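Local coordinates for putative TetR-family transcriptional regulator (Rhodococcus sp., PDB 2G3B), which probably binds regulatory DNA as a dimeric TetR-family transcription factor with an N-terminal helix-turn-helix, as a repressor does, at residues A7-S12 / I48-A53; R19-L24 / N102-S107; N56-R61 / V95-A100; R63-E68 / Q89-V94. All coordinates share one frame; numbering follows the deposited sequence.

Contact 1: residues A7-S12 / I48-A53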
loop_
_atom_site.group_PDB
_atom_site.type_symbol
_atom_site.label_atom_id
_atom_site.label_comp_id
_atom_site.label_asym_id
_atom_site.label_seq_id
_atom_site.Cartn_x
_atom_site.Cartn_y
_atom_site.Cartn_z
ATOM N N ALA A 7 9.402 -16.503 20.282
ATOM C CA ALA A 7 8.045 -16.467 20.850
ATOM C C ALA A 7 7.558 -15.042 21.017
ATOM O O ALA A 7 6.399 -14.736 20.742
ATOM C CB ALA A 7 7.978 -17.223 22.235
ATOM N N ILE A 8 8.443 -14.154 21.459
ATOM C CA ILE A 8 8.055 -12.765 21.640
ATOM C C ILE A 8 7.651 -12.144 20.275
ATOM O O ILE A 8 6.636 -11.420 20.168
ATOM C CB ILE A 8 9.175 -11.899 22.312
ATOM C CG1 ILE A 8 9.294 -12.261 23.812
ATOM C CG2 ILE A 8 8.840 -10.423 22.173
ATOM C CD1 ILE A 8 10.663 -11.841 24.472
ATOM N N LEU A 9 8.479 -12.401 19.274
ATOM C CA LEU A 9 8.318 -11.762 17.956
ATOM C C LEU A 9 7.071 -12.345 17.264
ATOM O O LEU A 9 6.244 -11.623 16.697
ATOM C CB LEU A 9 9.616 -11.952 17.133
ATOM C CG LEU A 9 10.783 -11.165 17.767
ATOM C CD1 LEU A 9 12.089 -11.318 17.047
ATOM C CD2 LEU A 9 10.388 -9.699 17.912
ATOM N N LYS A 10 6.902 -13.657 17.358
ATOM C CA LYS A 10 5.704 -14.302 16.821
ATOM C C LYS A 10 4.406 -13.691 17.430
ATOM O O LYS A 10 3.415 -13.443 16.723
ATOM C CB LYS A 10 5.817 -15.783 17.126
ATOM C CG LYS A 10 4.632 -16.636 16.739
ATOM C CD LYS A 10 4.789 -17.975 17.440
ATOM C CE LYS A 10 5.850 -18.797 16.718
ATOM N N ALA A 11 4.391 -13.512 18.751
ATOM C CA ALA A 11 3.253 -12.885 19.435
ATOM C C ALA A 11 3.111 -11.419 19.033
ATOM O O ALA A 11 2.012 -10.884 18.950
ATOM C CB ALA A 11 3.434 -13.016 21.006
ATOM N N SER A 12 4.232 -10.756 18.783
ATOM C CA SER A 12 4.207 -9.365 18.358
ATOM C C SER A 12 3.604 -9.234 16.969
ATOM O O SER A 12 2.765 -8.367 16.757
ATOM C CB SER A 12 5.631 -8.766 18.407
ATOM O OG SER A 12 6.073 -8.747 19.775
ATOM N N ILE A 48 10.108 0.715 20.627
ATOM C CA ILE A 48 10.634 0.848 19.248
ATOM C C ILE A 48 11.612 -0.297 18.888
ATOM O O ILE A 48 11.595 -0.795 17.760
ATOM C CB ILE A 48 11.214 2.292 18.938
ATOM C CG1 ILE A 48 11.400 2.521 17.434
ATOM C CG2 ILE A 48 12.521 2.620 19.681
ATOM C CD1 ILE A 48 10.123 2.355 16.575
ATOM N N GLY A 49 12.457 -0.702 19.833
ATOM C CA GLY A 49 13.350 -1.881 19.580
ATOM C C GLY A 49 12.532 -3.137 19.270
ATOM O O GLY A 49 12.890 -3.924 18.387
ATOM N N LEU A 50 11.419 -3.329 19.996
ATOM C CA LEU A 50 10.487 -4.451 19.753
ATOM C C LEU A 50 9.946 -4.403 18.324
ATOM O O LEU A 50 9.957 -5.415 17.586
ATOM C CB LEU A 50 9.327 -4.496 20.832
ATOM C CG LEU A 50 8.233 -5.609 20.669
ATOM C CD1 LEU A 50 8.878 -6.993 20.808
ATOM C CD2 LEU A 50 7.020 -5.502 21.636
ATOM N N LEU A 51 9.510 -3.220 17.901
ATOM C CA LEU A 51 8.849 -3.089 16.589
ATOM C C LEU A 51 9.868 -3.289 15.464
ATOM O O LEU A 51 9.588 -3.991 14.461
ATOM C CB LEU A 51 8.168 -1.716 16.465
ATOM C CG LEU A 51 6.944 -1.491 17.376
ATOM C CD1 LEU A 51 6.487 -0.049 17.380
ATOM C CD2 LEU A 51 5.803 -2.387 17.001
ATOM N N GLU A 52 11.037 -2.674 15.630
ATOM C CA GLU A 52 12.151 -2.903 14.695
ATOM C C GLU A 52 12.414 -4.393 14.537
ATOM O O GLU A 52 12.458 -4.905 13.443
ATOM C CB GLU A 52 13.422 -2.228 15.166
ATOM C CG GLU A 52 14.609 -2.583 14.226
ATOM C CD GLU A 52 15.893 -1.778 14.507
ATOM O OE1 GLU A 52 15.816 -0.535 14.613
ATOM O OE2 GLU A 52 16.984 -2.388 14.605
ATOM N N ALA A 53 12.558 -5.112 15.651
ATOM C CA ALA A 53 12.804 -6.549 15.578
ATOM C C ALA A 53 11.618 -7.314 14.975
ATOM O O ALA A 53 11.817 -8.319 14.246
ATOM C CB ALA A 53 13.206 -7.101 16.982
#

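Contact 2: residues R19-L24 / N102-S107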
loop_
_atom_site.group_PDB
_atom_site.type_symbol
_atom_site.label_atom_id
_atom_site.label_comp_id
_atom_site.label_asym_id
_atom_site.label_seq_id
_atom_site.Cartn_x
_atom_site.Cartn_y
_atom_site.Cartn_z
ATOM N N ARG A 19 -4.564 -5.989 15.978
ATOM C CA ARG A 19 -4.937 -4.860 16.851
ATOM C C ARG A 19 -4.194 -3.572 16.447
ATOM O O ARG A 19 -4.465 -2.484 16.957
ATOM C CB ARG A 19 -4.615 -5.224 18.307
ATOM C CG ARG A 19 -5.503 -6.348 18.943
ATOM C CD ARG A 19 -5.149 -6.562 20.458
ATOM N NE ARG A 19 -4.018 -7.493 20.662
ATOM C CZ ARG A 19 -3.439 -7.776 21.841
ATOM N NH1 ARG A 19 -3.864 -7.211 22.991
ATOM N NH2 ARG A 19 -2.414 -8.642 21.885
ATOM N N GLY A 20 -3.279 -3.717 15.501
ATOM C CA GLY A 20 -2.440 -2.643 15.021
ATOM C C GLY A 20 -1.367 -2.274 16.031
ATOM O O GLY A 20 -1.314 -2.804 17.132
ATOM N N ILE A 21 -0.532 -1.314 15.650
ATOM C CA ILE A 21 0.483 -0.753 16.544
ATOM C C ILE A 21 -0.095 -0.230 17.892
ATOM O O ILE A 21 0.489 -0.471 18.931
ATOM C CB ILE A 21 1.371 0.244 15.692
ATOM C CG1 ILE A 21 2.307 -0.542 14.766
ATOM C CG2 ILE A 21 2.054 1.352 16.451
ATOM C CD1 ILE A 21 2.794 -1.853 15.333
ATOM N N ARG A 22 -1.243 0.448 17.886
ATOM C CA ARG A 22 -1.862 0.909 19.162
ATOM C C ARG A 22 -2.410 -0.224 20.048
ATOM O O ARG A 22 -2.615 -0.052 21.268
ATOM C CB ARG A 22 -2.979 1.908 18.899
ATOM C CG ARG A 22 -4.044 1.399 17.936
ATOM C CD ARG A 22 -4.799 2.552 17.278
ATOM N NE ARG A 22 -5.108 3.613 18.231
ATOM C CZ ARG A 22 -5.891 3.452 19.296
ATOM N NH1 ARG A 22 -6.429 2.255 19.538
ATOM N NH2 ARG A 22 -6.125 4.482 20.115
ATOM N N GLY A 23 -2.653 -1.387 19.441
ATOM C CA GLY A 23 -3.240 -2.497 20.196
ATOM C C GLY A 23 -2.203 -3.450 20.735
ATOM O O GLY A 23 -2.547 -4.390 21.488
ATOM N N LEU A 24 -0.947 -3.208 20.334
ATOM C CA LEU A 24 0.227 -3.927 20.810
ATOM C C LEU A 24 0.602 -3.417 22.199
ATOM O O LEU A 24 0.979 -2.246 22.368
ATOM C CB LEU A 24 1.414 -3.697 19.878
ATOM C CG LEU A 24 2.785 -4.292 20.216
ATOM C CD1 LEU A 24 2.903 -5.751 19.778
ATOM C CD2 LEU A 24 3.906 -3.485 19.515
ATOM N N ASN A 102 1.037 -4.355 6.392
ATOM C CA ASN A 102 0.037 -3.350 6.054
ATOM C C ASN A 102 -0.167 -2.315 7.177
ATOM O O ASN A 102 -0.170 -1.100 6.925
ATOM C CB ASN A 102 -1.294 -4.073 5.767
ATOM C CG ASN A 102 -2.221 -3.261 4.879
ATOM O OD1 ASN A 102 -3.233 -2.754 5.336
ATOM N ND2 ASN A 102 -1.871 -3.136 3.612
ATOM N N GLU A 103 -0.293 -2.811 8.422
ATOM C CA GLU A 103 -0.412 -1.949 9.621
ATOM C C GLU A 103 0.817 -1.085 9.857
ATOM O O GLU A 103 0.720 0.115 10.087
ATOM C CB GLU A 103 -0.671 -2.790 10.892
ATOM C CG GLU A 103 -2.091 -3.355 10.965
ATOM C CD GLU A 103 -3.134 -2.279 11.305
ATOM O OE1 GLU A 103 -2.776 -1.176 11.810
ATOM O OE2 GLU A 103 -4.336 -2.574 11.094
ATOM N N LEU A 104 1.972 -1.701 9.826
ATOM C CA LEU A 104 3.226 -0.948 10.009
ATOM C C LEU A 104 3.458 0.093 8.942
ATOM O O LEU A 104 3.907 1.240 9.235
ATOM C CB LEU A 104 4.390 -1.928 10.023
ATOM C CG LEU A 104 4.379 -2.817 11.283
ATOM C CD1 LEU A 104 5.111 -4.128 11.001
ATOM C CD2 LEU A 104 4.956 -2.116 12.537
ATOM N N ARG A 105 3.203 -0.295 7.693
ATOM C CA ARG A 105 3.347 0.689 6.560
ATOM C C ARG A 105 2.402 1.912 6.743
ATOM O O ARG A 105 2.816 3.077 6.602
ATOM C CB ARG A 105 3.144 -0.024 5.211
ATOM C CG ARG A 105 2.938 0.923 4.047
ATOM C CD ARG A 105 4.233 1.623 3.632
ATOM N NE ARG A 105 5.269 0.681 3.208
ATOM C CZ ARG A 105 6.573 0.932 3.239
ATOM N NH1 ARG A 105 7.048 2.120 3.647
ATOM N NH2 ARG A 105 7.413 -0.007 2.849
ATOM N N ALA A 106 1.141 1.663 7.095
ATOM C CA ALA A 106 0.160 2.720 7.338
ATOM C C ALA A 106 0.521 3.569 8.548
ATOM O O ALA A 106 0.374 4.794 8.533
ATOM C CB ALA A 106 -1.300 2.108 7.520
ATOM N N SER A 107 1.034 2.940 9.597
ATOM C CA SER A 107 1.318 3.673 10.845
ATOM C C SER A 107 2.540 4.553 10.749
ATOM O O SER A 107 2.604 5.577 11.420
ATOM C CB SER A 107 1.491 2.693 12.016
ATOM O OG SER A 107 0.226 2.136 12.383
#

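Contact 3: residues N56-R61 / V95-A100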
loop_
_atom_site.group_PDB
_atom_site.type_symbol
_atom_site.label_atom_id
_atom_site.label_comp_id
_atom_site.label_asym_id
_atom_site.label_seq_id
_atom_site.Cartn_x
_atom_site.Cartn_y
_atom_site.Cartn_z
ATOM N N ASN A 56 11.718 -7.027 11.221
ATOM C CA ASN A 56 12.693 -7.947 10.627
ATOM C C ASN A 56 12.231 -9.423 10.677
ATOM O O ASN A 56 12.473 -10.188 9.729
ATOM C CB ASN A 56 14.055 -7.785 11.288
ATOM C CG ASN A 56 14.817 -6.594 10.752
ATOM O OD1 ASN A 56 14.697 -6.221 9.542
ATOM N ND2 ASN A 56 15.565 -5.956 11.632
ATOM N N TYR A 57 11.605 -9.810 11.785
ATOM C CA TYR A 57 10.998 -11.138 11.944
ATOM C C TYR A 57 9.998 -11.451 10.794
ATOM O O TYR A 57 10.091 -12.494 10.157
ATOM C CB TYR A 57 10.306 -11.191 13.304
ATOM C CG TYR A 57 9.713 -12.555 13.624
ATOM C CD1 TYR A 57 10.531 -13.585 14.051
ATOM C CD2 TYR A 57 8.352 -12.810 13.419
ATOM C CE1 TYR A 57 10.012 -14.850 14.319
ATOM C CE2 TYR A 57 7.817 -14.080 13.686
ATOM C CZ TYR A 57 8.661 -15.077 14.147
ATOM O OH TYR A 57 8.174 -16.343 14.446
ATOM N N ILE A 58 9.071 -10.527 10.548
ATOM C CA ILE A 58 8.040 -10.634 9.496
ATOM C C ILE A 58 8.729 -10.762 8.118
ATOM O O ILE A 58 8.351 -11.622 7.268
ATOM C CB ILE A 58 7.097 -9.395 9.572
ATOM C CG1 ILE A 58 6.257 -9.469 10.879
ATOM C CG2 ILE A 58 6.195 -9.290 8.373
ATOM C CD1 ILE A 58 5.698 -8.102 11.298
ATOM N N ASN A 59 9.757 -9.940 7.927
ATOM C CA ASN A 59 10.534 -10.005 6.649
ATOM C C ASN A 59 11.268 -11.346 6.486
ATOM O O ASN A 59 11.247 -11.935 5.400
ATOM C CB ASN A 59 11.534 -8.861 6.528
ATOM C CG ASN A 59 12.196 -8.787 5.119
ATOM O OD1 ASN A 59 11.506 -8.841 4.112
ATOM N ND2 ASN A 59 13.505 -8.757 5.080
ATOM N N ASP A 60 11.915 -11.813 7.552
ATOM C CA ASP A 60 12.493 -13.153 7.583
ATOM C C ASP A 60 11.484 -14.252 7.305
ATOM O O ASP A 60 11.782 -15.160 6.553
ATOM C CB ASP A 60 13.186 -13.446 8.922
ATOM C CG ASP A 60 14.469 -12.634 9.100
ATOM O OD1 ASP A 60 14.959 -12.024 8.116
ATOM O OD2 ASP A 60 14.981 -12.587 10.214
ATOM N N ARG A 61 10.304 -14.164 7.911
ATOM C CA ARG A 61 9.225 -15.109 7.630
ATOM C C ARG A 61 8.765 -15.068 6.149
ATOM O O ARG A 61 8.549 -16.139 5.528
ATOM C CB ARG A 61 8.039 -14.834 8.566
ATOM C CG ARG A 61 7.219 -16.064 8.907
ATOM C CD ARG A 61 6.464 -15.922 10.249
ATOM N NE ARG A 61 5.502 -14.816 10.209
ATOM C CZ ARG A 61 4.582 -14.616 11.131
ATOM N NH1 ARG A 61 4.534 -15.456 12.185
ATOM N NH2 ARG A 61 3.740 -13.582 11.010
ATOM N N VAL A 95 -0.925 -14.502 5.368
ATOM C CA VAL A 95 -1.977 -13.502 5.554
ATOM C C VAL A 95 -1.579 -12.634 6.740
ATOM O O VAL A 95 -1.677 -11.388 6.716
ATOM C CB VAL A 95 -3.371 -14.176 5.814
ATOM C CG1 VAL A 95 -4.388 -13.187 6.368
ATOM C CG2 VAL A 95 -3.903 -14.795 4.515
ATOM N N GLU A 96 -1.200 -13.303 7.826
ATOM C CA GLU A 96 -0.788 -12.548 9.013
ATOM C C GLU A 96 0.392 -11.629 8.732
ATOM O O GLU A 96 0.381 -10.477 9.157
ATOM C CB GLU A 96 -0.482 -13.483 10.160
ATOM C CG GLU A 96 -0.267 -12.673 11.439
ATOM C CD GLU A 96 0.247 -13.511 12.532
ATOM O OE1 GLU A 96 1.446 -13.834 12.500
ATOM O OE2 GLU A 96 -0.562 -13.899 13.392
ATOM N N ASN A 97 1.427 -12.113 8.060
ATOM C CA ASN A 97 2.592 -11.264 7.753
ATOM C C ASN A 97 2.130 -10.028 7.004
ATOM O O ASN A 97 2.596 -8.931 7.235
ATOM C CB ASN A 97 3.523 -11.927 6.692
ATOM C CG ASN A 97 4.565 -12.819 7.303
ATOM O OD1 ASN A 97 4.769 -12.808 8.539
ATOM N ND2 ASN A 97 5.266 -13.620 6.433
ATOM N N SER A 98 1.227 -10.274 6.049
ATOM C CA SER A 98 0.692 -9.232 5.191
ATOM C C SER A 98 -0.136 -8.180 5.948
ATOM O O SER A 98 0.073 -6.968 5.739
ATOM C CB SER A 98 -0.060 -9.908 4.036
ATOM O OG SER A 98 -0.482 -8.914 3.163
ATOM N N LEU A 99 -1.031 -8.626 6.855
ATOM C CA LEU A 99 -1.752 -7.741 7.729
ATOM C C LEU A 99 -0.834 -6.881 8.585
ATOM O O LEU A 99 -1.082 -5.675 8.701
ATOM C CB LEU A 99 -2.733 -8.494 8.665
ATOM C CG LEU A 99 -3.912 -9.156 7.989
ATOM C CD1 LEU A 99 -4.465 -10.291 8.917
ATOM C CD2 LEU A 99 -4.984 -8.031 7.656
ATOM N N ALA A 100 0.173 -7.499 9.212
ATOM C CA ALA A 100 1.117 -6.795 10.112
ATOM C C ALA A 100 1.922 -5.775 9.319
ATOM O O ALA A 100 2.028 -4.635 9.731
ATOM C CB ALA A 100 2.045 -7.779 10.807
HETATM O O HOH W 1 2.791 -14.966 14.470
#

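Contact 4: residues R63-E68 / Q89-V94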
loop_
_atom_site.group_PDB
_atom_site.type_symbol
_atom_site.label_atom_id
_atom_site.label_comp_id
_atom_site.label_asym_id
_atom_site.label_seq_id
_atom_site.Cartn_x
_atom_site.Cartn_y
_atom_site.Cartn_z
ATOM N N ARG A 63 10.485 -13.892 3.552
ATOM C CA ARG A 63 11.607 -14.468 2.799
ATOM C C ARG A 63 11.572 -15.980 2.643
ATOM O O ARG A 63 11.833 -16.471 1.544
ATOM C CB ARG A 63 12.950 -14.019 3.344
ATOM C CG ARG A 63 14.065 -14.162 2.295
ATOM C CD ARG A 63 15.339 -13.462 2.685
ATOM N NE ARG A 63 15.764 -13.816 4.032
ATOM C CZ ARG A 63 15.614 -13.056 5.113
ATOM N NH1 ARG A 63 15.064 -11.838 5.024
ATOM N NH2 ARG A 63 16.029 -13.528 6.289
ATOM N N ALA A 64 11.259 -16.714 3.712
ATOM C CA ALA A 64 11.041 -18.164 3.614
ATOM C C ALA A 64 9.966 -18.542 2.567
ATOM O O ALA A 64 10.118 -19.547 1.862
ATOM C CB ALA A 64 10.670 -18.745 4.975
ATOM N N TYR A 65 8.865 -17.778 2.492
ATOM C CA TYR A 65 7.834 -18.057 1.484
ATOM C C TYR A 65 8.295 -17.562 0.098
ATOM O O TYR A 65 7.888 -18.129 -0.920
ATOM C CB TYR A 65 6.468 -17.467 1.869
ATOM C CG TYR A 65 5.818 -18.169 3.075
ATOM C CD1 TYR A 65 5.989 -17.684 4.374
ATOM C CD2 TYR A 65 5.038 -19.311 2.903
ATOM C CE1 TYR A 65 5.400 -18.321 5.479
ATOM C CE2 TYR A 65 4.433 -19.963 4.003
ATOM C CZ TYR A 65 4.631 -19.463 5.289
ATOM O OH TYR A 65 4.050 -20.124 6.375
ATOM N N ARG A 66 9.155 -16.529 0.064
ATOM C CA ARG A 66 9.682 -16.008 -1.208
ATOM C C ARG A 66 10.634 -16.979 -1.925
ATOM O O ARG A 66 10.818 -16.922 -3.171
ATOM C CB ARG A 66 10.379 -14.672 -0.986
ATOM C CG ARG A 66 9.402 -13.599 -0.715
ATOM C CD ARG A 66 10.012 -12.231 -0.864
ATOM N NE ARG A 66 11.036 -11.870 0.116
ATOM C CZ ARG A 66 10.818 -11.102 1.190
ATOM N NH1 ARG A 66 9.606 -10.632 1.452
ATOM N NH2 ARG A 66 11.818 -10.784 1.989
ATOM N N SER A 67 11.273 -17.842 -1.143
ATOM C CA SER A 67 12.244 -18.781 -1.698
ATOM C C SER A 67 11.770 -20.237 -1.624
ATOM O O SER A 67 12.497 -21.157 -2.035
ATOM C CB SER A 67 13.616 -18.597 -1.019
ATOM O OG SER A 67 13.508 -18.666 0.406
ATOM N N GLU A 68 10.543 -20.463 -1.144
ATOM C CA GLU A 68 10.009 -21.830 -1.021
ATOM C C GLU A 68 10.056 -22.579 -2.362
ATOM O O GLU A 68 9.470 -22.124 -3.354
ATOM C CB GLU A 68 8.588 -21.827 -0.450
ATOM C CG GLU A 68 8.091 -23.227 -0.021
ATOM C CD GLU A 68 6.665 -23.207 0.555
ATOM O OE1 GLU A 68 5.968 -22.186 0.379
ATOM O OE2 GLU A 68 6.241 -24.208 1.189
ATOM N N GLN A 89 -0.847 -15.253 -0.777
ATOM C CA GLN A 89 -1.249 -16.668 -0.685
ATOM C C GLN A 89 -2.243 -16.792 0.427
ATOM O O GLN A 89 -2.136 -16.081 1.420
ATOM C CB GLN A 89 -0.072 -17.634 -0.317
ATOM C CG GLN A 89 1.172 -17.496 -1.148
ATOM C CD GLN A 89 2.176 -18.629 -0.877
ATOM O OE1 GLN A 89 1.839 -19.812 -0.997
ATOM N NE2 GLN A 89 3.390 -18.267 -0.476
ATOM N N ASP A 90 -3.229 -17.662 0.238
ATOM C CA ASP A 90 -4.231 -17.980 1.261
ATOM C C ASP A 90 -3.642 -19.025 2.214
ATOM O O ASP A 90 -4.077 -20.203 2.211
ATOM C CB ASP A 90 -5.480 -18.602 0.613
ATOM C CG ASP A 90 -6.246 -17.631 -0.265
ATOM O OD1 ASP A 90 -6.194 -16.406 -0.004
ATOM O OD2 ASP A 90 -6.898 -18.091 -1.256
ATOM N N ARG A 91 -2.601 -18.626 2.929
ATOM C CA ARG A 91 -1.973 -19.427 4.003
ATOM C C ARG A 91 -1.898 -18.544 5.235
ATOM O O ARG A 91 -1.626 -17.369 5.138
ATOM C CB ARG A 91 -0.558 -19.858 3.675
ATOM C CG ARG A 91 -0.464 -20.687 2.415
ATOM C CD ARG A 91 0.714 -21.622 2.542
ATOM N NE ARG A 91 1.604 -21.486 1.412
ATOM C CZ ARG A 91 2.805 -22.041 1.343
ATOM N NH1 ARG A 91 3.274 -22.784 2.352
ATOM N NH2 ARG A 91 3.532 -21.856 0.248
ATOM N N PRO A 92 -2.214 -19.112 6.422
ATOM C CA PRO A 92 -2.390 -18.277 7.606
ATOM C C PRO A 92 -1.214 -17.374 7.918
ATOM O O PRO A 92 -1.441 -16.189 8.202
ATOM C CB PRO A 92 -2.666 -19.305 8.762
ATOM C CG PRO A 92 -3.077 -20.569 8.041
ATOM C CD PRO A 92 -2.493 -20.534 6.645
ATOM N N GLU A 93 0.020 -17.900 7.864
ATOM C CA GLU A 93 1.201 -17.095 8.129
ATOM C C GLU A 93 1.413 -15.966 7.136
ATOM O O GLU A 93 1.837 -14.878 7.524
ATOM C CB GLU A 93 2.479 -17.911 8.164
ATOM C CG GLU A 93 2.682 -18.734 9.456
ATOM C CD GLU A 93 4.150 -19.045 9.661
ATOM O OE1 GLU A 93 4.510 -19.342 10.799
ATOM O OE2 GLU A 93 4.958 -18.962 8.680
ATOM N N VAL A 94 1.172 -16.241 5.852
ATOM C CA VAL A 94 1.331 -15.231 4.814
ATOM C C VAL A 94 0.308 -14.136 4.986
ATOM O O VAL A 94 0.631 -12.964 4.798
ATOM C CB VAL A 94 1.298 -15.873 3.371
ATOM C CG1 VAL A 94 1.345 -14.822 2.264
ATOM C CG2 VAL A 94 2.501 -16.847 3.197
HETATM O O HOH W 2 1.199 -20.446 6.771
#

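Contact 1: residues A7-S12 / I48-A53
Ile8, Leu9 and Ser12 meet Leu50 and Ala53, and neither segment brings a ring or a charged plane to the contact; the flat group that matters is the carbonyl of Ile8, which holds the hydroxyl of Ser12. Its oxygen takes Ser12 OG over one face, at 2.8 Å and 40° out of the plane, and the backbone N of Ser12 from the opposite face. That bond turns the hydroxyl back onto its own helix, and Leu50 packs against it: Leu50 CD1 lies 3.5 Å from Ser12 OG. The same methyl touches Ile8 CG2 at 3.7 Å. Leu50 can reach both because its CG stands anti to the backbone N (chi1 178°). About one turn after Leu50, Ala53 CB meets Leu9 CD2 at 3.9 Å. With the hydroxyl of Ser12 cut back to the methyl of an alanine, Ile8 O is likely to lose its second donor and a gap to open beside Leu50 CD1. Segments 7-12 and 48-53 cross at -85°, joining the three-helix DNA-binding domain to the following helix; Phe44 of helix 37-44 touches Ile8, Leu9 and Ala53. With no hydrogen bond across, methyl packing holds the two helices, while the buried hydroxyl is satisfied within its own helix.

Contact 2: residues R19-L24 / N102-S107
Ile21 and Leu104 are brought together by matching first torsions: each sends its leading carbon (CG1 of Ile21, CG of Leu104) anti to its own carbonyl carbon, with chi1 -74° and -69°. The second torsion of Ile21, -34°, departs from a staggered value and lays CD1 against Leu104 CD2 at 3.5 Å, the two side chains crossing at about a right angle. In the TetR fold this joins the end of the first helix, 2-23, in the DNA-binding domain to helix 92-110 of the C-terminal domain. Leu51 and Leu55 of helix 47-66 add to the same apolar cluster. Gly20 brings its backbone close to the other helix, and its CA lies 3.5 Å from Glu103 OE1; the glycine has a positive phi, and a side chain at this position would run into that oxygen. Glu103 folds back at chi2 to reach here, but its strong polar partner lies across the dimer: OE2 forms a salt bridge with Arg22 of the second subunit. Ala106 packs on Ala106 of that subunit, so the domain junction and the dimer interface share one stretch of helix. Ser107 closes the other end of the contact. Its hydroxyl bonds to the carbonyl of Glu103 one turn back, OG to O 3.1 Å, from above the carbonyl plane, and presents OG to Ile21 CB at 4.0 Å.

Contact 3: residues N56-R61 / V95-A100
Arg61 runs past the side chain of Asn97 to reach Glu96, and nearly every step of its chain has a partner. CB starts beside the amide, 3.7 Å from Asn97 ND2, and CG and CD continue along the same group. A bend at chi3 (62°) then swings the guanidinium round so that its side edge faces Asn97 OD1. NE bonds to that oxygen at 2.7 Å and NH2 at 2.8 Å, with OD1 in the guanidinium plane and both donors on one face of the amide, tilted from its plane, which fixes the rotation of each group. NH2 also makes a salt bridge to Glu96 OE1 at 2.7 Å, using the oxygen's anti lone pair. At the tip, NH1 donates to a water 2.9 Å away, and this water in turn donates to Glu96 OE1. The other carboxylate oxygen, Glu96 OE2, is held by Thr14. Beyond the polar cluster the contact turns apolar, with Ile58 CD1 on Ala100 CB at 3.7 Å. Segments 56-61 and 95-100, on helices 47-66 and 92-110, run roughly antiparallel, 142° apart. Helix 2-23 closes one side, where Ala13 touches Arg61 and Ala17 touches Glu96, while helix 115-139 packs behind Asn59 and helix 148-167 behind Ser98.

Contact 4: residues R63-E68 / Q89-V94
Tyr65 is the ring that Val94, Glu93 and Arg91 gather round. Its CG stands anti to the carbonyl carbon (chi1 -69°), which directs the ring toward the start of helix 92-110. Val94 CG2 sits over one face as a CH-pi contact, 3.5 Å from the ring centroid and only 10° off the normal. At the ring edge the hydroxyl donates to Glu93 OE2, with OH to OE2 2.7 Å, meeting the oxygen from above the carboxylate plane. The edge at CE2 points onto one face of the Arg91 guanidinium, CE2 lying 3.5 Å from NH1 with the two planes 85° apart. Glu68 reaches in from just past the end of helix 47-66 to form a salt bridge with Arg91; the Arg91 NH2 to Glu68 OE1 separation is modelled so short that the exact length is doubtful. A second layer sets these groups. Water 2 donates to Tyr65 OH at 2.9 Å and accepts from the backbone N of Glu93. Arg91, at the N-cap position, grips Gln89 OE1 side-on with NE and NH2, each at 2.9 Å, and Gln89 NE2 is bonded to Gly86 O. With a phenylalanine in place of Tyr65, Glu93 OE2 and the water would probably be left without the hydroxyl they share. Polar bonds at its hydroxyl and a methyl on its face together hold the tyrosine where the two helices meet.

In the fold
From the N terminus, helix 2-23 enters contact 1, whose loop through the predicted helix-turn-helix closes when 48-53 returns to 7-12. The same helix starts contact 2 before that loop is shut, so the two cross: 19-24 waits for 102-107, and Leu51 touches Ile21 and Leu24 between them. Helix 47-66 then carries on into contact 3 and contact 4, in series with contact 1. Contact 4 is the innermost, closed after the chain has passed through helix 76-86 and entered helix 92-110; it nests within contact 3, which nests within contact 2. Helix 92-110 thus runs back along helix 47-66 to the end of helix 2-23, tying the C-terminal domain to the DNA-binding one.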